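Local coordinates for site-specific recombinase, resolvase family protein (Streptococcus pneumoniae, PDB 3GUV) that probably cuts and rejoins DNA strands at specific sites, as a member of the resolvase family of recombinases, at residues Val43-Lys51 against Ile60-Asp68. Numbering follows the deposited sequence.
Sequences VGEYEDAGK and IQFNRMMED
Tyr46 lies along the helix at residues 60-68 and touches it from CB to OH. CB faces the carbonyl oxygen of Gln61 and CD1 comes nearer to it, while CG and CD1 rest against Met65 CB. That carbon sits over the middle of the ring, 3.7 Å from the Tyr46 centroid, a CH-pi contact. CD2 and CE2 carry Met65 CG, with Tyr46 CD2 to Met65 CG at 3.6 Å. With its CG anti to the backbone N (chi1 -171°), Met65 runs across this face and on, extended, past CD2, which puts SD obliquely off the ring in a Met-aromatic contact. CE1 meets Arg64 CG at the ring edge. At the tip, Tyr46 OH donates over 2.5 Å to Asp68 OD2, which receives it on its anti lone pair; ring and carboxylate planes are turned well away from each other. Tyr8, on the adjoining strand 6-12, meets the Tyr46 ring edge-to-face.

Strand 43-48 belongs to an edge strand, 41-48, of the resolvase N-terminal domain's mixed sheet, and the helix runs back beneath it nearly antiparallel, at 149°, with axes 6.9 Å apart at closest approach. Where the strand ends, Asp48 turns its carboxylate to the first turn of this helix and bridges two backbone amides. Gln61 N reaches OD1 of Asp48 at 2.9 Å, fairly straight at 162°, and Phe62 N reaches OD2 of Asp48 at 3.1 Å, more bent; both approach on the syn side, somewhat out of the carboxylate plane. The helix start would probably stabilise the negative charge, and Tyr10 OH also bonds OD2. Gln61 CG packs 3.1 Å from Glu47 O, and a water accepts from Glu47 N and donates weakly to Gln61 OE1, which also accepts from Arg64 NH1 at 2.6 Å.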
loop_
_atom_site.group_PDB
_atom_site.type_symbol
_atom_site.label_atom_id
_atom_site.label_comp_id
_atom_site.label_asym_id
_atom_site.label_seq_id
_atom_site.Cartn_x
_atom_site.Cartn_y
_atom_site.Cartn_z
ATOM N N VAL A 43 15.366 16.850 -17.898
ATOM C CA VAL A 43 16.117 18.005 -17.441
ATOM C C VAL A 43 16.927 17.711 -16.165
ATOM O O VAL A 43 17.537 18.623 -15.592
ATOM C CB VAL A 43 15.213 19.260 -17.268
ATOM C CG1 VAL A 43 14.681 19.679 -18.610
ATOM C CG2 VAL A 43 14.080 19.026 -16.219
ATOM N N GLY A 44 16.989 16.437 -15.763
ATOM C CA GLY A 44 17.778 16.028 -14.602
ATOM C C GLY A 44 17.715 14.531 -14.345
ATOM O O GLY A 44 16.691 13.922 -14.539
ATOM N N GLU A 45 18.820 13.951 -13.937
ATOM C CA GLU A 45 18.884 12.543 -13.622
ATOM C C GLU A 45 19.566 12.428 -12.284
ATOM O O GLU A 45 20.637 13.023 -12.093
ATOM C CB GLU A 45 19.667 11.777 -14.680
ATOM C CG GLU A 45 19.057 11.912 -16.090
ATOM C CD GLU A 45 19.905 11.276 -17.164
ATOM O OE1 GLU A 45 20.122 10.046 -17.090
ATOM O OE2 GLU A 45 20.353 11.999 -18.098
ATOM N N TYR A 46 18.926 11.713 -11.354
ATOM C CA TYR A 46 19.418 11.534 -9.997
ATOM C C TYR A 46 19.460 10.021 -9.660
ATOM O O TYR A 46 18.591 9.269 -10.056
ATOM C CB TYR A 46 18.498 12.227 -9.011
ATOM C CG TYR A 46 18.343 13.725 -9.175
ATOM C CD1 TYR A 46 19.063 14.614 -8.396
ATOM C CD2 TYR A 46 17.424 14.238 -10.079
ATOM C CE1 TYR A 46 18.881 16.020 -8.548
ATOM C CE2 TYR A 46 17.252 15.594 -10.257
ATOM C CZ TYR A 46 17.967 16.485 -9.478
ATOM O OH TYR A 46 17.741 17.810 -9.648
ATOM N N GLU A 47 20.492 9.597 -8.955
ATOM C CA GLU A 47 20.766 8.173 -8.753
ATOM C C GLU A 47 21.413 7.921 -7.401
ATOM O O GLU A 47 22.446 8.492 -7.109
ATOM C CB GLU A 47 21.696 7.650 -9.843
ATOM C CG GLU A 47 21.816 6.145 -9.852
ATOM C CD GLU A 47 22.407 5.585 -11.146
ATOM O OE1 GLU A 47 23.656 5.553 -11.240
ATOM O OE2 GLU A 47 21.637 5.145 -12.054
ATOM N N ASP A 48 20.778 7.077 -6.578
ATOM C CA ASP A 48 21.411 6.549 -5.354
ATOM C C ASP A 48 21.920 5.116 -5.664
ATOM O O ASP A 48 21.173 4.142 -5.509
ATOM C CB ASP A 48 20.381 6.530 -4.237
ATOM C CG ASP A 48 20.038 7.923 -3.736
ATOM O OD1 ASP A 48 20.984 8.600 -3.288
ATOM O OD2 ASP A 48 18.841 8.325 -3.778
ATOM N N ALA A 49 23.145 4.988 -6.158
ATOM C CA ALA A 49 23.542 3.751 -6.882
ATOM C C ALA A 49 24.158 2.695 -5.990
ATOM O O ALA A 49 24.418 1.576 -6.448
ATOM C CB ALA A 49 24.453 4.048 -8.080
ATOM N N GLY A 50 24.356 3.022 -4.711
ATOM C CA GLY A 50 24.779 2.035 -3.728
ATOM C C GLY A 50 26.254 1.807 -3.891
ATOM O O GLY A 50 26.708 0.663 -3.802
ATOM N N LYS A 51 26.990 2.910 -4.115
ATOM C CA LYS A 51 28.441 2.893 -4.355
ATOM C C LYS A 51 29.285 3.087 -3.087
ATOM O O LYS A 51 30.508 2.919 -3.115
ATOM C CB LYS A 51 28.816 3.966 -5.370
ATOM C CG LYS A 51 28.032 3.880 -6.642
ATOM C CD LYS A 51 28.762 4.520 -7.819
ATOM C CE LYS A 51 27.956 4.286 -9.100
ATOM N NZ LYS A 51 27.654 5.556 -9.788
ATOM N N ILE A 60 20.485 10.188 -0.478
ATOM C CA ILE A 60 21.115 11.502 -0.665
ATOM C C ILE A 60 20.717 12.227 -1.962
ATOM O O ILE A 60 20.420 13.418 -1.952
ATOM C CB ILE A 60 22.659 11.396 -0.661
ATOM C CG1 ILE A 60 23.165 10.856 0.692
ATOM C CG2 ILE A 60 23.268 12.738 -0.945
ATOM C CD1 ILE A 60 24.329 9.886 0.531
ATOM N N GLN A 61 20.755 11.513 -3.075
ATOM C CA GLN A 61 20.429 12.142 -4.359
ATOM C C GLN A 61 18.925 12.326 -4.428
ATOM O O GLN A 61 18.441 13.275 -5.017
ATOM C CB GLN A 61 20.932 11.295 -5.533
ATOM C CG GLN A 61 22.448 11.157 -5.578
ATOM C CD GLN A 61 23.168 12.488 -5.508
ATOM O OE1 GLN A 61 22.808 13.459 -6.202
ATOM N NE2 GLN A 61 24.196 12.551 -4.654
ATOM N N PHE A 62 18.185 11.396 -3.820
ATOM C CA PHE A 62 16.754 11.574 -3.710
ATOM C C PHE A 62 16.438 12.862 -2.943
ATOM O O PHE A 62 15.544 13.617 -3.329
ATOM C CB PHE A 62 16.120 10.366 -3.040
ATOM C CG PHE A 62 14.702 10.560 -2.718
ATOM C CD1 PHE A 62 13.727 10.219 -3.625
ATOM C CD2 PHE A 62 14.333 11.142 -1.508
ATOM C CE1 PHE A 62 12.399 10.420 -3.314
ATOM C CE2 PHE A 62 12.997 11.347 -1.190
ATOM C CZ PHE A 62 12.033 10.980 -2.087
ATOM N N ASN A 63 17.189 13.127 -1.880
ATOM C CA ASN A 63 16.980 14.343 -1.094
ATOM C C ASN A 63 17.430 15.575 -1.906
ATOM O O ASN A 63 16.720 16.561 -1.931
ATOM C CB ASN A 63 17.683 14.280 0.266
ATOM C CG ASN A 63 17.118 13.187 1.178
ATOM O OD1 ASN A 63 15.936 12.845 1.120
ATOM N ND2 ASN A 63 17.980 12.626 2.019
ATOM N N ARG A 64 18.573 15.516 -2.588
ATOM C CA ARG A 64 18.920 16.603 -3.502
ATOM C C ARG A 64 17.773 16.857 -4.504
ATOM O O ARG A 64 17.416 18.010 -4.731
ATOM C CB ARG A 64 20.241 16.398 -4.270
ATOM C CG ARG A 64 20.327 17.480 -5.437
ATOM C CD ARG A 64 21.662 17.780 -6.098
ATOM N NE ARG A 64 22.427 16.580 -6.438
ATOM C CZ ARG A 64 23.244 16.468 -7.481
ATOM N NH1 ARG A 64 23.922 15.337 -7.661
ATOM N NH2 ARG A 64 23.410 17.475 -8.338
ATOM N N MET A 65 17.195 15.791 -5.086
ATOM C CA MET A 65 16.111 15.938 -6.074
ATOM C C MET A 65 14.925 16.705 -5.475
ATOM O O MET A 65 14.428 17.655 -6.080
ATOM C CB MET A 65 15.670 14.574 -6.634
ATOM C CG MET A 65 14.689 14.612 -7.841
ATOM S SD MET A 65 14.161 13.010 -8.553
ATOM C CE MET A 65 13.162 12.373 -7.173
ATOM N N MET A 66 14.494 16.302 -4.288
ATOM C CA MET A 66 13.372 16.958 -3.622
ATOM C C MET A 66 13.612 18.464 -3.315
ATOM O O MET A 66 12.696 19.241 -3.454
ATOM C CB MET A 66 12.921 16.177 -2.356
ATOM C CG MET A 66 12.343 14.765 -2.594
ATOM S SD MET A 66 10.875 14.662 -3.627
ATOM C CE MET A 66 9.683 15.154 -2.412
ATOM N N GLU A 67 14.824 18.871 -2.943
ATOM C CA GLU A 67 15.148 20.314 -2.842
ATOM C C GLU A 67 15.060 21.049 -4.204
ATOM O O GLU A 67 14.599 22.209 -4.307
ATOM C CB GLU A 67 16.554 20.533 -2.223
ATOM C CG GLU A 67 16.824 19.825 -0.827
ATOM C CD GLU A 67 15.554 19.543 0.031
ATOM O OE1 GLU A 67 14.828 20.514 0.406
ATOM O OE2 GLU A 67 15.303 18.340 0.356
ATOM N N ASP A 68 15.511 20.381 -5.260
ATOM C CA ASP A 68 15.436 20.960 -6.600
ATOM C C ASP A 68 13.953 21.113 -7.040
ATOM O O ASP A 68 13.605 22.002 -7.800
ATOM C CB ASP A 68 16.272 20.109 -7.579
ATOM C CG ASP A 68 17.808 20.208 -7.319
ATOM O OD1 ASP A 68 18.273 21.141 -6.606
ATOM O OD2 ASP A 68 18.568 19.373 -7.873
HETATM O O HOH W 1 22.596 11.699 -8.650
#